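Local coordinates for protein ribonucleoside triphosphate reductase (PDB 1L1L) that probably reduces ribonucleoside triphosphates to deoxyribonucleotides with the help of a vitamin B12 cofactor, as an allosterically regulated monomer, at residues E607-K611 / Y698-S702. Residues are numbered along the deposited sequence; the frame is centred on the assembly and turned at random.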
ATOM      1  N   GLU A 607     -20.591   6.610 -16.844  1.00 23.74           N
ATOM      2  CA  GLU A 607     -21.142   5.292 -16.548  1.00 24.62           C
ATOM      3  C   GLU A 607     -20.594   4.143 -17.401  1.00 26.42           C
ATOM      4  O   GLU A 607     -20.726   4.140 -18.640  1.00 26.23           O
ATOM      5  CB  GLU A 607     -22.666   5.359 -16.660  1.00 26.72           C
ATOM      6  CG  GLU A 607     -23.227   6.607 -15.963  1.00 27.97           C
ATOM      7  CD  GLU A 607     -24.734   6.628 -15.849  1.00 32.04           C
ATOM      8  OE1 GLU A 607     -25.404   5.712 -16.370  1.00 31.97           O
ATOM      9  OE2 GLU A 607     -25.256   7.581 -15.219  1.00 34.42           O
ATOM     10  N   PHE A 608     -19.997   3.161 -16.726  1.00 25.50           N
ATOM     11  CA  PHE A 608     -19.422   1.990 -17.403  1.00 26.50           C
ATOM     12  C   PHE A 608     -20.192   0.721 -17.067  1.00 27.57           C
ATOM     13  O   PHE A 608     -20.155   0.248 -15.928  1.00 27.01           O
ATOM     14  CB  PHE A 608     -17.955   1.771 -16.997  1.00 24.72           C
ATOM     15  CG  PHE A 608     -17.020   2.875 -17.411  1.00 24.97           C
ATOM     16  CD1 PHE A 608     -17.005   4.093 -16.734  1.00 25.21           C
ATOM     17  CD2 PHE A 608     -16.146   2.694 -18.492  1.00 23.91           C
ATOM     18  CE1 PHE A 608     -16.133   5.121 -17.125  1.00 24.42           C
ATOM     19  CE2 PHE A 608     -15.278   3.709 -18.891  1.00 24.36           C
ATOM     20  CZ  PHE A 608     -15.268   4.925 -18.211  1.00 25.01           C
ATOM     21  N   PRO A 609     -20.929   0.161 -18.041  1.00 28.27           N
ATOM     22  CA  PRO A 609     -21.677  -1.073 -17.772  1.00 30.01           C
ATOM     23  C   PRO A 609     -20.642  -2.191 -17.579  1.00 31.37           C
ATOM     24  O   PRO A 609     -19.687  -2.282 -18.351  1.00 31.90           O
ATOM     25  CB  PRO A 609     -22.500  -1.270 -19.050  1.00 30.14           C
ATOM     26  CG  PRO A 609     -22.681   0.148 -19.559  1.00 30.51           C
ATOM     27  CD  PRO A 609     -21.312   0.745 -19.339  1.00 29.09           C
ATOM     28  N   ILE A 610     -20.808  -3.023 -16.553  1.00 32.47           N
ATOM     29  CA  ILE A 610     -19.847  -4.099 -16.309  1.00 33.34           C
ATOM     30  C   ILE A 610     -20.466  -5.418 -15.881  1.00 34.21           C
ATOM     31  O   ILE A 610     -21.317  -5.467 -14.990  1.00 32.69           O
ATOM     32  CB  ILE A 610     -18.802  -3.705 -15.230  1.00 34.00           C
ATOM     33  CG1 ILE A 610     -17.973  -2.516 -15.713  1.00 33.52           C
ATOM     34  CG2 ILE A 610     -17.893  -4.898 -14.929  1.00 33.59           C
ATOM     35  CD1 ILE A 610     -16.894  -2.076 -14.742  1.00 35.57           C
ATOM     36  N   LYS A 611     -20.019  -6.489 -16.524  1.00 35.13           N
ATOM     37  CA  LYS A 611     -20.502  -7.827 -16.214  1.00 37.27           C
ATOM     38  C   LYS A 611     -19.402  -8.607 -15.520  1.00 37.09           C
ATOM     39  O   LYS A 611     -18.288  -8.714 -16.033  1.00 37.74           O
ATOM     40  CB  LYS A 611     -20.912  -8.564 -17.487  1.00 38.86           C
ATOM     41  CG  LYS A 611     -21.378  -9.989 -17.236  1.00 41.18           C
ATOM     42  CD  LYS A 611     -21.886 -10.644 -18.517  1.00 42.75           C
ATOM     43  CE  LYS A 611     -22.418 -12.052 -18.243  1.00 43.58           C
ATOM     44  NZ  LYS A 611     -22.978 -12.694 -19.473  1.00 44.59           N
ATOM     45  N   TYR A 698     -27.987  -4.459 -18.624  1.00 41.94           N
ATOM     46  CA  TYR A 698     -26.572  -4.449 -18.947  1.00 40.84           C
ATOM     47  C   TYR A 698     -26.337  -4.565 -20.449  1.00 41.08           C
ATOM     48  O   TYR A 698     -25.569  -3.803 -21.022  1.00 40.66           O
ATOM     49  CB  TYR A 698     -25.847  -5.589 -18.227  1.00 39.53           C
ATOM     50  CG  TYR A 698     -24.483  -5.862 -18.802  1.00 37.72           C
ATOM     51  CD1 TYR A 698     -24.291  -6.882 -19.731  1.00 37.57           C
ATOM     52  CD2 TYR A 698     -23.394  -5.052 -18.475  1.00 37.17           C
ATOM     53  CE1 TYR A 698     -23.043  -7.091 -20.327  1.00 37.35           C
ATOM     54  CE2 TYR A 698     -22.148  -5.249 -19.065  1.00 37.11           C
ATOM     55  CZ  TYR A 698     -21.979  -6.269 -19.990  1.00 37.06           C
ATOM     56  OH  TYR A 698     -20.746  -6.458 -20.578  1.00 37.36           O
ATOM     57  N   GLU A 699     -27.002  -5.524 -21.085  1.00 41.49           N
ATOM     58  CA  GLU A 699     -26.832  -5.721 -22.515  1.00 42.28           C
ATOM     59  C   GLU A 699     -27.255  -4.481 -23.297  1.00 41.99           C
ATOM     60  O   GLU A 699     -26.568  -4.068 -24.236  1.00 42.09           O
ATOM     61  CB  GLU A 699     -27.636  -6.936 -22.962  1.00 43.09           C
ATOM     62  CG  GLU A 699     -27.423  -8.127 -22.051  1.00 44.51           C
ATOM     63  CD  GLU A 699     -27.955  -9.412 -22.631  1.00 45.77           C
ATOM     64  OE1 GLU A 699     -29.133  -9.433 -23.053  1.00 46.85           O
ATOM     65  OE2 GLU A 699     -27.194 -10.406 -22.661  1.00 46.59           O
ATOM     66  N   LYS A 700     -28.376  -3.881 -22.904  1.00 41.83           N
ATOM     67  CA  LYS A 700     -28.859  -2.682 -23.578  1.00 41.66           C
ATOM     68  C   LYS A 700     -27.826  -1.559 -23.470  1.00 40.94           C
ATOM     69  O   LYS A 700     -27.429  -0.959 -24.472  1.00 39.91           O
ATOM     70  CB  LYS A 700     -30.186  -2.217 -22.971  1.00 42.74           C
ATOM     71  CG  LYS A 700     -31.361  -3.147 -23.231  1.00 44.51           C
ATOM     72  CD  LYS A 700     -32.674  -2.511 -22.803  1.00 45.83           C
ATOM     73  CE  LYS A 700     -33.863  -3.400 -23.139  1.00 47.00           C
ATOM     74  NZ  LYS A 700     -35.158  -2.675 -22.961  1.00 48.17           N
ATOM     75  N   ARG A 701     -27.388  -1.292 -22.244  1.00 39.48           N
ATOM     76  CA  ARG A 701     -26.406  -0.246 -21.985  1.00 38.95           C
ATOM     77  C   ARG A 701     -25.063  -0.451 -22.691  1.00 38.68           C
ATOM     78  O   ARG A 701     -24.517   0.483 -23.271  1.00 37.62           O
ATOM     79  CB  ARG A 701     -26.191  -0.113 -20.479  1.00 38.73           C
ATOM     80  CG  ARG A 701     -27.410   0.417 -19.754  1.00 38.00           C
ATOM     81  CD  ARG A 701     -27.712   1.823 -20.234  1.00 37.99           C
ATOM     82  NE  ARG A 701     -26.614   2.721 -19.900  1.00 38.18           N
ATOM     83  CZ  ARG A 701     -26.382   3.182 -18.674  1.00 37.58           C
ATOM     84  NH1 ARG A 701     -27.185   2.826 -17.678  1.00 37.01           N
ATOM     85  NH2 ARG A 701     -25.350   3.990 -18.445  1.00 34.89           N
ATOM     86  N   SER A 702     -24.526  -1.664 -22.644  1.00 39.01           N
ATOM     87  CA  SER A 702     -23.248  -1.924 -23.298  1.00 39.84           C
ATOM     88  C   SER A 702     -23.354  -1.748 -24.816  1.00 40.71           C
ATOM     89  O   SER A 702     -22.359  -1.467 -25.492  1.00 40.53           O
ATOM     90  CB  SER A 702     -22.751  -3.334 -22.955  1.00 39.96           C
ATOM     91  OG  SER A 702     -23.765  -4.301 -23.160  1.00 42.33           O
TER
HETATM   92  O   HOH W   1     -23.033   4.493 -20.088  1.00 29.83           O
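Helix 695-704 packs across one face of a four-stranded antiparallel sheet, where Glu607, Pro609 and Lys611 of strand 603-611 meet Tyr698, Arg701 and Ser702. At one end Arg701 NH2 donates to Glu607 OE1 at 2.7 Å, a salt bridge bent to 146° at the hydrogen. The carboxylate is met on its anti side and its plane is turned 52° from the guanidinium. Bends at chi2 and chi3 fold the arginine chain to bring NH2 there. A water in the guanidinium plane accepts from the same NH2 and donates to Glu607 O at 2.7 Å, so the arginine nitrogen is linked to both the side chain and the backbone of one residue. Buried Pro609 fills the middle: its CG lies 3.6 Å from Arg701 CB, while its CB touches Tyr698 CD2 at 3.9 Å. The side chains of Phe608 and Ile610 leave from the other face, where Phe608 packs on Ile575 of the neighbouring strand 570-578. The sheet continues through that strand to 690-692, which shortly precedes the helix, so the chain leaves an edge strand and turns back over the sheet. At the far end the Tyr698 ring, its CG anti to the backbone N (chi1 164°), reaches the strand between Pro609 and Lys611. Lys611 CB sits over one ring face, 3.9 Å from the centroid of the Tyr698 ring, in a CH-pi contact; Ser702 OG lies over the opposite face, toward the rim. The Pro609 carbonyl carbon meets the ring edge, 3.7 Å from Tyr698 CE2.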